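Local structure of polysaccharide biosynthesis protein CapD (Bacillus thuringiensis HD-771, 6BWC) at residues Q191-T196 / I258-I263; L239-I244 / I322-L327. The protein probably acts as an NADP-dependent short-chain dehydrogenase-type enzyme on UDP-N-acetylglucosamine in the pathway to CMP-pseudaminic acid. The protein carries 2 engineered substitutions. All coordinates share one frame; numbering follows the deposited sequence.

Contact 1 (Q191-T196 / I258-I263); sequences QKITVT and IKIEEI. With UD1 (uridine-diphosphate-N-acetylglucosamine), chain O.
Lys192 and Glu261 lose much of their surface where strand 192-195 runs parallel to strand 259-262, their axes 4.7 Å apart and 23° off parallel. CB of Lys192 packs against CB of its partner Lys259 at 3.5 Å. From there the lysine chain, bent at chi2 and chi3, reaches along the strands to Glu261, whose CG-to-carboxylate part is extended; NZ of Lys192 and OE1 of Glu261 make a long salt bridge of 3.6 Å. Thr194 lies beside Glu261 on the same face, and its CG2 meets CD1 of Ile263. On the other face CG2 of Val195, also well covered, touches CG2 of Ile260 at 4.1 Å, while Ile193 and Val195 pack on Phe183 of helix 179-190. Five backbone bonds join the strands in a parallel ladder, from Lys259 N to Gln191 O at one end to Ile263 N and Val195 O at the other, the latter 2.7 Å.

The uracil of the UDP-sugar is hydrogen-bonded at the end of this ladder: its N3 donates to Thr194 O at 2.7 Å, and its O2 accepts from Thr196 N at 3.0 Å. Both strand groups lie on the side turned from strand 259-262, so Thr194 O and Thr196 N match the donor-acceptor pair N3-H and O2 as a neighbouring strand would, consistent with recognition of the uracil of the nucleotide-sugar.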
ATOM      1  N   GLN C 191     -13.802   4.857  46.846  1.00 36.31           N
ATOM      2  CA  GLN C 191     -14.489   5.845  47.707  1.00 37.72           C
ATOM      3  C   GLN C 191     -13.943   7.278  47.570  1.00 39.23           C
ATOM      4  O   GLN C 191     -13.712   7.979  48.558  1.00 38.83           O
ATOM      5  CB  GLN C 191     -14.504   5.392  49.176  1.00 36.47           C
ATOM      6  CG  GLN C 191     -15.068   3.991  49.397  1.00 35.64           C
ATOM      7  CD  GLN C 191     -14.083   2.876  49.035  1.00 35.04           C
ATOM      8  OE1 GLN C 191     -14.439   1.912  48.352  1.00 32.61           O
ATOM      9  NE2 GLN C 191     -12.837   3.013  49.479  1.00 33.73           N
ATOM     10  N   LYS C 192     -13.760   7.690  46.319  1.00 42.47           N
ATOM     11  CA  LYS C 192     -13.302   9.031  45.972  1.00 43.72           C
ATOM     12  C   LYS C 192     -13.437   9.217  44.474  1.00 42.25           C
ATOM     13  O   LYS C 192     -13.067   8.322  43.721  1.00 44.25           O
ATOM     14  CB  LYS C 192     -11.843   9.265  46.391  1.00 48.07           C
ATOM     15  CG  LYS C 192     -10.807   8.243  45.903  1.00 52.69           C
ATOM     16  CD  LYS C 192      -9.432   8.881  45.679  1.00 58.12           C
ATOM     17  CE  LYS C 192      -8.756   9.305  46.987  1.00 60.60           C
ATOM     18  NZ  LYS C 192      -7.645  10.274  46.749  1.00 60.84           N
ATOM     19  N   ILE C 193     -13.971  10.349  44.027  1.00 39.04           N
ATOM     20  CA  ILE C 193     -14.034  10.615  42.576  1.00 36.02           C
ATOM     21  C   ILE C 193     -12.865  11.498  42.126  1.00 33.51           C
ATOM     22  O   ILE C 193     -12.228  12.190  42.933  1.00 31.66           O
ATOM     23  CB  ILE C 193     -15.398  11.204  42.090  1.00 36.02           C
ATOM     24  CG1 ILE C 193     -15.829  12.428  42.918  1.00 34.95           C
ATOM     25  CG2 ILE C 193     -16.484  10.130  42.111  1.00 36.06           C
ATOM     26  CD1 ILE C 193     -16.864  13.285  42.224  1.00 34.50           C
ATOM     27  N   THR C 194     -12.605  11.447  40.822  1.00 32.12           N
ATOM     28  CA  THR C 194     -11.614  12.281  40.150  1.00 30.80           C
ATOM     29  C   THR C 194     -12.318  13.379  39.356  1.00 30.33           C
ATOM     30  O   THR C 194     -13.001  13.113  38.367  1.00 29.36           O
ATOM     31  CB  THR C 194     -10.754  11.440  39.202  1.00 31.72           C
ATOM     32  OG1 THR C 194      -9.816  10.679  39.970  1.00 30.77           O
ATOM     33  CG2 THR C 194      -9.983  12.311  38.233  1.00 33.19           C
ATOM     34  N   VAL C 195     -12.098  14.620  39.766  1.00 30.69           N
ATOM     35  CA  VAL C 195     -12.801  15.763  39.213  1.00 29.65           C
ATOM     36  C   VAL C 195     -11.816  16.579  38.377  1.00 28.93           C
ATOM     37  O   VAL C 195     -10.768  16.982  38.861  1.00 29.04           O
ATOM     38  CB  VAL C 195     -13.458  16.538  40.372  1.00 30.03           C
ATOM     39  CG1 VAL C 195     -13.348  18.048  40.217  1.00 30.61           C
ATOM     40  CG2 VAL C 195     -14.910  16.076  40.532  1.00 29.93           C
ATOM     41  N   THR C 196     -12.140  16.786  37.108  1.00 28.14           N
ATOM     42  CA  THR C 196     -11.312  17.601  36.218  1.00 27.32           C
ATOM     43  C   THR C 196     -11.445  19.067  36.657  1.00 27.61           C
ATOM     44  O   THR C 196     -10.493  19.660  37.159  1.00 30.75           O
ATOM     45  CB  THR C 196     -11.709  17.432  34.720  1.00 27.09           C
ATOM     46  OG1 THR C 196     -13.136  17.606  34.555  1.00 26.42           O
ATOM     47  CG2 THR C 196     -11.272  16.034  34.163  1.00 26.24           C
ATOM     48  N   ILE C 258     -16.852  10.937  51.240  1.00 36.99           N
ATOM     49  CA  ILE C 258     -16.067  10.252  50.217  1.00 36.21           C
ATOM     50  C   ILE C 258     -15.281  11.371  49.524  1.00 34.97           C
ATOM     51  O   ILE C 258     -15.822  12.477  49.347  1.00 35.28           O
ATOM     52  CB  ILE C 258     -17.067   9.596  49.206  1.00 38.31           C
ATOM     53  CG1 ILE C 258     -17.369   8.135  49.582  1.00 38.12           C
ATOM     54  CG2 ILE C 258     -16.647   9.721  47.732  1.00 38.43           C
ATOM     55  CD1 ILE C 258     -18.823   7.909  49.904  1.00 38.54           C
ATOM     56  N   LYS C 259     -14.037  11.106  49.126  1.00 32.95           N
ATOM     57  CA  LYS C 259     -13.138  12.193  48.676  1.00 33.20           C
ATOM     58  C   LYS C 259     -13.375  12.705  47.259  1.00 31.33           C
ATOM     59  O   LYS C 259     -13.857  11.982  46.389  1.00 30.48           O
ATOM     60  CB  LYS C 259     -11.662  11.812  48.852  1.00 35.31           C
ATOM     61  CG  LYS C 259     -11.188  12.006  50.282  1.00 37.44           C
ATOM     62  CD  LYS C 259     -10.121  11.003  50.713  1.00 39.54           C
ATOM     63  CE  LYS C 259     -10.441  10.429  52.093  1.00 41.23           C
ATOM     64  NZ  LYS C 259      -9.280   9.704  52.685  1.00 42.98           N
ATOM     65  N   ILE C 260     -13.017  13.971  47.057  1.00 29.50           N
ATOM     66  CA  ILE C 260     -13.152  14.649  45.779  1.00 29.48           C
ATOM     67  C   ILE C 260     -11.781  15.225  45.397  1.00 30.39           C
ATOM     68  O   ILE C 260     -11.403  16.276  45.906  1.00 32.10           O
ATOM     69  CB  ILE C 260     -14.234  15.760  45.876  1.00 29.03           C
ATOM     70  CG1 ILE C 260     -15.604  15.140  46.225  1.00 28.34           C
ATOM     71  CG2 ILE C 260     -14.296  16.585  44.586  1.00 28.55           C
ATOM     72  CD1 ILE C 260     -16.679  16.134  46.622  1.00 27.84           C
ATOM     73  N   GLU C 261     -11.027  14.545  44.524  1.00 31.12           N
ATOM     74  CA  GLU C 261      -9.674  15.028  44.140  1.00 32.21           C
ATOM     75  C   GLU C 261      -9.640  15.808  42.802  1.00 34.24           C
ATOM     76  O   GLU C 261     -10.111  15.323  41.772  1.00 35.47           O
ATOM     77  CB  GLU C 261      -8.645  13.882  44.164  1.00 31.09           C
ATOM     78  CG  GLU C 261      -8.168  13.319  42.830  1.00 29.55           C
ATOM     79  CD  GLU C 261      -7.044  12.347  43.046  1.00 29.05           C
ATOM     80  OE1 GLU C 261      -7.329  11.156  43.228  1.00 31.81           O
ATOM     81  OE2 GLU C 261      -5.876  12.771  43.101  1.00 28.03           O
ATOM     82  N   GLU C 262      -9.082  17.018  42.834  1.00 36.25           N
ATOM     83  CA  GLU C 262      -9.003  17.867  41.652  1.00 38.53           C
ATOM     84  C   GLU C 262      -7.843  17.333  40.820  1.00 38.83           C
ATOM     85  O   GLU C 262      -6.691  17.338  41.260  1.00 41.02           O
ATOM     86  CB  GLU C 262      -8.774  19.353  42.014  1.00 42.39           C
ATOM     87  CG  GLU C 262      -9.508  20.383  41.146  1.00 44.02           C
ATOM     88  CD  GLU C 262     -10.620  21.086  41.904  1.00 47.96           C
ATOM     89  OE1 GLU C 262     -10.577  22.333  41.993  1.00 50.55           O
ATOM     90  OE2 GLU C 262     -11.517  20.393  42.439  1.00 49.37           O
ATOM     91  N   ILE C 263      -8.170  16.841  39.631  1.00 38.62           N
ATOM     92  CA  ILE C 263      -7.195  16.377  38.647  1.00 35.31           C
ATOM     93  C   ILE C 263      -6.787  17.539  37.736  1.00 32.18           C
ATOM     94  O   ILE C 263      -5.679  17.539  37.233  1.00 32.14           O
ATOM     95  CB  ILE C 263      -7.764  15.156  37.832  1.00 36.57           C
ATOM     96  CG1 ILE C 263      -6.987  13.879  38.148  1.00 36.06           C
ATOM     97  CG2 ILE C 263      -7.807  15.415  36.318  1.00 37.63           C
ATOM     98  CD1 ILE C 263      -6.965  12.857  37.028  1.00 36.91           C
TER
HETATM   99  C1' UD1 O 401     -18.075  12.870  25.361  1.00 12.53           C
HETATM  100  C2' UD1 O 401     -17.661  11.978  24.203  1.00 12.80           C
HETATM  101  C3' UD1 O 401     -17.121  12.793  23.029  1.00 12.91           C
HETATM  102  C4' UD1 O 401     -18.049  13.947  22.659  1.00 12.57           C
HETATM  103  C5' UD1 O 401     -18.626  14.671  23.891  1.00 12.55           C
HETATM  104  C6' UD1 O 401     -19.802  15.563  23.469  1.00 12.45           C
HETATM  105  C7' UD1 O 401     -16.939   9.870  25.249  1.00 13.80           C
HETATM  106  C8' UD1 O 401     -15.763   9.131  25.855  1.00 14.08           C
HETATM  107  N2' UD1 O 401     -16.657  11.021  24.631  1.00 13.01           N
HETATM  108  O1' UD1 O 401     -16.971  13.657  25.780  1.00 13.55           O
HETATM  109  O3' UD1 O 401     -16.923  11.910  21.907  1.00 13.17           O
HETATM  110  O4' UD1 O 401     -17.373  14.890  21.848  1.00 12.23           O
HETATM  111  O5' UD1 O 401     -19.064  13.754  24.916  1.00 12.14           O
HETATM  112  O6' UD1 O 401     -19.822  16.791  24.201  1.00 12.54           O
HETATM  113  O7' UD1 O 401     -18.080   9.433  25.390  1.00 14.37           O
HETATM  114  N1  UD1 O 401     -14.493  14.230  33.911  1.00 20.15           N
HETATM  115  C2  UD1 O 401     -14.083  14.197  35.278  1.00 19.84           C
HETATM  116  N3  UD1 O 401     -13.315  13.187  35.717  1.00 19.85           N
HETATM  117  C4  UD1 O 401     -12.915  12.194  34.898  1.00 19.12           C
HETATM  118  C5  UD1 O 401     -13.300  12.180  33.581  1.00 19.04           C
HETATM  119  C6  UD1 O 401     -14.107  13.202  33.106  1.00 19.69           C
HETATM  120  O2  UD1 O 401     -14.404  15.095  36.077  1.00 19.54           O
HETATM  121  O4  UD1 O 401     -12.212  11.259  35.312  1.00 18.47           O
HETATM  122  C1B UD1 O 401     -15.318  15.337  33.381  1.00 19.04           C
HETATM  123  C2B UD1 O 401     -14.838  15.941  32.059  1.00 19.02           C
HETATM  124  O2' UD1 O 401     -13.890  16.982  32.252  1.00 19.34           O
HETATM  125  C3B UD1 O 401     -16.113  16.400  31.379  1.00 18.75           C
HETATM  126  C4B UD1 O 401     -17.132  15.415  31.909  1.00 18.45           C
HETATM  127  O4B UD1 O 401     -16.595  14.825  33.093  1.00 18.82           O
HETATM  128  O3B UD1 O 401     -16.548  17.715  31.739  1.00 18.94           O
HETATM  129  C5B UD1 O 401     -17.480  14.315  30.919  1.00 17.70           C
HETATM  130  O5B UD1 O 401     -16.374  13.471  30.564  1.00 16.47           O
HETATM  131  PA  UD1 O 401     -16.745  12.245  29.595  1.00 16.16           P
HETATM  132  O1A UD1 O 401     -15.642  11.220  29.499  1.00 16.47           O
HETATM  133  O2A UD1 O 401     -18.153  11.716  29.889  1.00 16.67           O
HETATM  134  O3A UD1 O 401     -17.102  12.895  28.161  1.00 15.22           O
HETATM  135  PB  UD1 O 401     -16.591  14.164  27.294  1.00 14.70           P
HETATM  136  O1B UD1 O 401     -15.077  14.218  27.307  1.00 14.67           O
HETATM  137  O2B UD1 O 401     -17.328  15.468  27.574  1.00 14.28           O

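Contact 2 (L239-I244 / I322-L327); sequences LSEVMI and ISKEEL
Val242 lays its CG2 over the start of helix 324-333, where that methyl meets the backbone O of Lys324 at 3.5 Å and CE of the same lysine at an equal distance. CG2 stands anti to the carbonyl carbon of Val242, beside its backbone N, and this rotation points the branch at the neighbouring helix. The lysine chain runs antiparallel to the valine side chain, its CD and CE lying against helix 236-251. Glu241 comes to that chain at about a right angle: its OE1 lies 3.7 Å from CD of Lys324, and 4.0 Å from NZ, too far for a salt bridge. The ammonium group instead pairs with Glu245, one turn further along the same helix; the Glu241 carboxylate nearby probably adds to the favourable field.

This is a helix-helix contact between the first turn of helix 324-333 and the side of helix 236-251, and the first turn is closed by a capping box. Ser323 occupies the N-cap; its OG takes a weak bond from Glu326 N, and the same OG donates to OE1 of Glu326 at 3.1 Å, using the anti lone pair of that oxygen. A further weak bond runs from Ser323 N to the same carboxylate oxygen.

On the buried side, Leu327 has CG anti to its backbone N (chi1 177°), which brings CD2 to 3.8 Å from the N of Leu239 and 4.2 Å from its CB. The CB of Leu239 points away from 322-327, and its side chain packs on Val179 and Ile180 of helix 179-190, while Ile331, a turn after Leu327, packs on both Leu239 and Val242.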
ATOM      1  N   LEU C 239     -23.448  17.482  38.765  1.00 26.78           N
ATOM      2  CA  LEU C 239     -23.234  16.070  38.433  1.00 28.17           C
ATOM      3  C   LEU C 239     -22.406  15.308  39.469  1.00 27.71           C
ATOM      4  O   LEU C 239     -22.774  14.188  39.867  1.00 26.98           O
ATOM      5  CB  LEU C 239     -22.581  15.911  37.058  1.00 30.10           C
ATOM      6  CG  LEU C 239     -22.208  14.472  36.618  1.00 31.63           C
ATOM      7  CD1 LEU C 239     -23.355  13.475  36.767  1.00 32.94           C
ATOM      8  CD2 LEU C 239     -21.734  14.479  35.174  1.00 31.95           C
ATOM      9  N   SER C 240     -21.289  15.902  39.886  1.00 26.51           N
ATOM     10  CA  SER C 240     -20.406  15.239  40.828  1.00 26.30           C
ATOM     11  C   SER C 240     -21.139  15.064  42.147  1.00 26.79           C
ATOM     12  O   SER C 240     -21.139  13.964  42.699  1.00 27.45           O
ATOM     13  CB  SER C 240     -19.092  15.993  41.003  1.00 26.14           C
ATOM     14  OG  SER C 240     -19.326  17.353  41.280  1.00 26.73           O
ATOM     15  N   GLU C 241     -21.798  16.127  42.615  1.00 27.61           N
ATOM     16  CA  GLU C 241     -22.657  16.077  43.824  1.00 27.87           C
ATOM     17  C   GLU C 241     -23.768  14.976  43.752  1.00 27.17           C
ATOM     18  O   GLU C 241     -23.774  14.027  44.576  1.00 25.25           O
ATOM     19  CB  GLU C 241     -23.261  17.475  44.117  1.00 28.67           C
ATOM     20  CG  GLU C 241     -22.240  18.507  44.610  1.00 29.11           C
ATOM     21  CD  GLU C 241     -22.831  19.878  44.918  1.00 29.71           C
ATOM     22  OE1 GLU C 241     -24.067  20.045  44.867  1.00 31.71           O
ATOM     23  OE2 GLU C 241     -22.051  20.797  45.225  1.00 28.51           O
ATOM     24  N   VAL C 242     -24.662  15.088  42.758  1.00 26.46           N
ATOM     25  CA  VAL C 242     -25.753  14.115  42.563  1.00 27.13           C
ATOM     26  C   VAL C 242     -25.217  12.685  42.576  1.00 28.21           C
ATOM     27  O   VAL C 242     -25.791  11.819  43.234  1.00 29.82           O
ATOM     28  CB  VAL C 242     -26.561  14.376  41.257  1.00 26.97           C
ATOM     29  CG1 VAL C 242     -27.436  13.185  40.883  1.00 26.95           C
ATOM     30  CG2 VAL C 242     -27.449  15.606  41.405  1.00 27.07           C
ATOM     31  N   MET C 243     -24.113  12.450  41.865  1.00 28.31           N
ATOM     32  CA  MET C 243     -23.574  11.097  41.688  1.00 27.31           C
ATOM     33  C   MET C 243     -23.149  10.465  43.019  1.00 28.95           C
ATOM     34  O   MET C 243     -23.437   9.292  43.262  1.00 28.90           O
ATOM     35  CB  MET C 243     -22.411  11.106  40.681  1.00 25.85           C
ATOM     36  CG  MET C 243     -22.282   9.841  39.853  1.00 25.52           C
ATOM     37  SD  MET C 243     -23.565   9.678  38.594  1.00 24.36           S
ATOM     38  CE  MET C 243     -24.472   8.302  39.256  1.00 25.31           C
ATOM     39  N   ILE C 244     -22.492  11.254  43.877  1.00 30.89           N
ATOM     40  CA  ILE C 244     -22.024  10.788  45.190  1.00 32.27           C
ATOM     41  C   ILE C 244     -23.193  10.510  46.113  1.00 33.46           C
ATOM     42  O   ILE C 244     -23.217   9.493  46.795  1.00 33.68           O
ATOM     43  CB  ILE C 244     -21.101  11.818  45.849  1.00 34.14           C
ATOM     44  CG1 ILE C 244     -19.787  11.889  45.077  1.00 36.25           C
ATOM     45  CG2 ILE C 244     -20.818  11.470  47.311  1.00 35.10           C
ATOM     46  CD1 ILE C 244     -18.985  13.144  45.363  1.00 37.96           C
ATOM     47  N   ILE C 322     -30.149  22.524  33.754  1.00 24.55           N
ATOM     48  CA  ILE C 322     -31.211  21.940  34.550  1.00 25.74           C
ATOM     49  C   ILE C 322     -30.793  22.117  36.006  1.00 27.15           C
ATOM     50  O   ILE C 322     -29.617  22.334  36.289  1.00 27.49           O
ATOM     51  CB  ILE C 322     -31.447  20.451  34.204  1.00 25.64           C
ATOM     52  CG1 ILE C 322     -30.224  19.580  34.542  1.00 25.98           C
ATOM     53  CG2 ILE C 322     -31.815  20.311  32.723  1.00 25.58           C
ATOM     54  CD1 ILE C 322     -30.430  18.102  34.275  1.00 25.72           C
ATOM     55  N   SER C 323     -31.750  22.042  36.921  1.00 28.76           N
ATOM     56  CA  SER C 323     -31.439  22.039  38.353  1.00 29.10           C
ATOM     57  C   SER C 323     -30.793  20.706  38.729  1.00 30.60           C
ATOM     58  O   SER C 323     -30.961  19.715  38.010  1.00 31.67           O
ATOM     59  CB  SER C 323     -32.720  22.238  39.170  1.00 28.43           C
ATOM     60  OG  SER C 323     -33.728  21.303  38.803  1.00 27.55           O
ATOM     61  N   LYS C 324     -30.051  20.691  39.839  1.00 32.41           N
ATOM     62  CA  LYS C 324     -29.624  19.437  40.513  1.00 33.63           C
ATOM     63  C   LYS C 324     -30.670  18.348  40.538  1.00 34.81           C
ATOM     64  O   LYS C 324     -30.378  17.195  40.258  1.00 36.77           O
ATOM     65  CB  LYS C 324     -29.296  19.681  41.985  1.00 33.63           C
ATOM     66  CG  LYS C 324     -27.830  19.853  42.309  1.00 34.37           C
ATOM     67  CD  LYS C 324     -27.572  19.535  43.767  1.00 33.39           C
ATOM     68  CE  LYS C 324     -27.452  18.035  43.964  1.00 32.95           C
ATOM     69  NZ  LYS C 324     -27.322  17.708  45.402  1.00 33.34           N
ATOM     70  N   GLU C 325     -31.879  18.728  40.929  1.00 36.12           N
ATOM     71  CA  GLU C 325     -32.933  17.772  41.201  1.00 37.82           C
ATOM     72  C   GLU C 325     -33.459  17.151  39.906  1.00 37.76           C
ATOM     73  O   GLU C 325     -33.724  15.939  39.870  1.00 39.30           O
ATOM     74  CB  GLU C 325     -34.058  18.424  42.028  1.00 39.69           C
ATOM     75  CG  GLU C 325     -34.898  17.439  42.845  1.00 40.97           C
ATOM     76  CD  GLU C 325     -34.108  16.711  43.943  1.00 40.23           C
ATOM     77  OE1 GLU C 325     -33.125  17.290  44.477  1.00 36.79           O
ATOM     78  OE2 GLU C 325     -34.471  15.549  44.266  1.00 38.81           O
ATOM     79  N   GLU C 326     -33.594  17.962  38.853  1.00 36.96           N
ATOM     80  CA  GLU C 326     -33.935  17.438  37.512  1.00 36.82           C
ATOM     81  C   GLU C 326     -32.873  16.480  36.991  1.00 33.83           C
ATOM     82  O   GLU C 326     -33.202  15.481  36.348  1.00 34.51           O
ATOM     83  CB  GLU C 326     -34.132  18.558  36.487  1.00 37.84           C
ATOM     84  CG  GLU C 326     -35.421  19.336  36.649  1.00 39.47           C
ATOM     85  CD  GLU C 326     -35.497  20.494  35.682  1.00 41.50           C
ATOM     86  OE1 GLU C 326     -35.067  21.606  36.074  1.00 42.77           O
ATOM     87  OE2 GLU C 326     -35.954  20.282  34.528  1.00 42.71           O
ATOM     88  N   LEU C 327     -31.612  16.796  37.258  1.00 30.60           N
ATOM     89  CA  LEU C 327     -30.518  15.931  36.863  1.00 31.09           C
ATOM     90  C   LEU C 327     -30.658  14.575  37.518  1.00 30.72           C
ATOM     91  O   LEU C 327     -30.704  13.569  36.829  1.00 30.15           O
ATOM     92  CB  LEU C 327     -29.173  16.554  37.240  1.00 32.17           C
ATOM     93  CG  LEU C 327     -27.900  15.749  36.955  1.00 32.19           C
ATOM     94  CD1 LEU C 327     -27.916  15.059  35.589  1.00 30.93           C
ATOM     95  CD2 LEU C 327     -26.713  16.698  37.088  1.00 32.35           C
TER

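Overall arrangement
The centres of contact 1 and contact 2 are 16 Å apart, and helix 236-251 joins them: it meets helix 324-333 in contact 2, while its Ser240 packs on Ile193 and Val195, and its Ile244 on Ile193 and Ile260, with CD1 of Ile193 3.8 Å from CD1 of Ile244. Along the chain the segments alternate: strand 192-195, helix 236-251, strand 259-262, then helix 324-333. The two-stranded sheet is separate from the large mixed sheet of the nucleotide-binding Rossmann-type part. Helix 179-190 touches both contacts, which places strands and helices in one packed unit. Contact 1 binds the uracil directly; the side chain of Leu239 lies about 6 Å from the bound UDP-sugar.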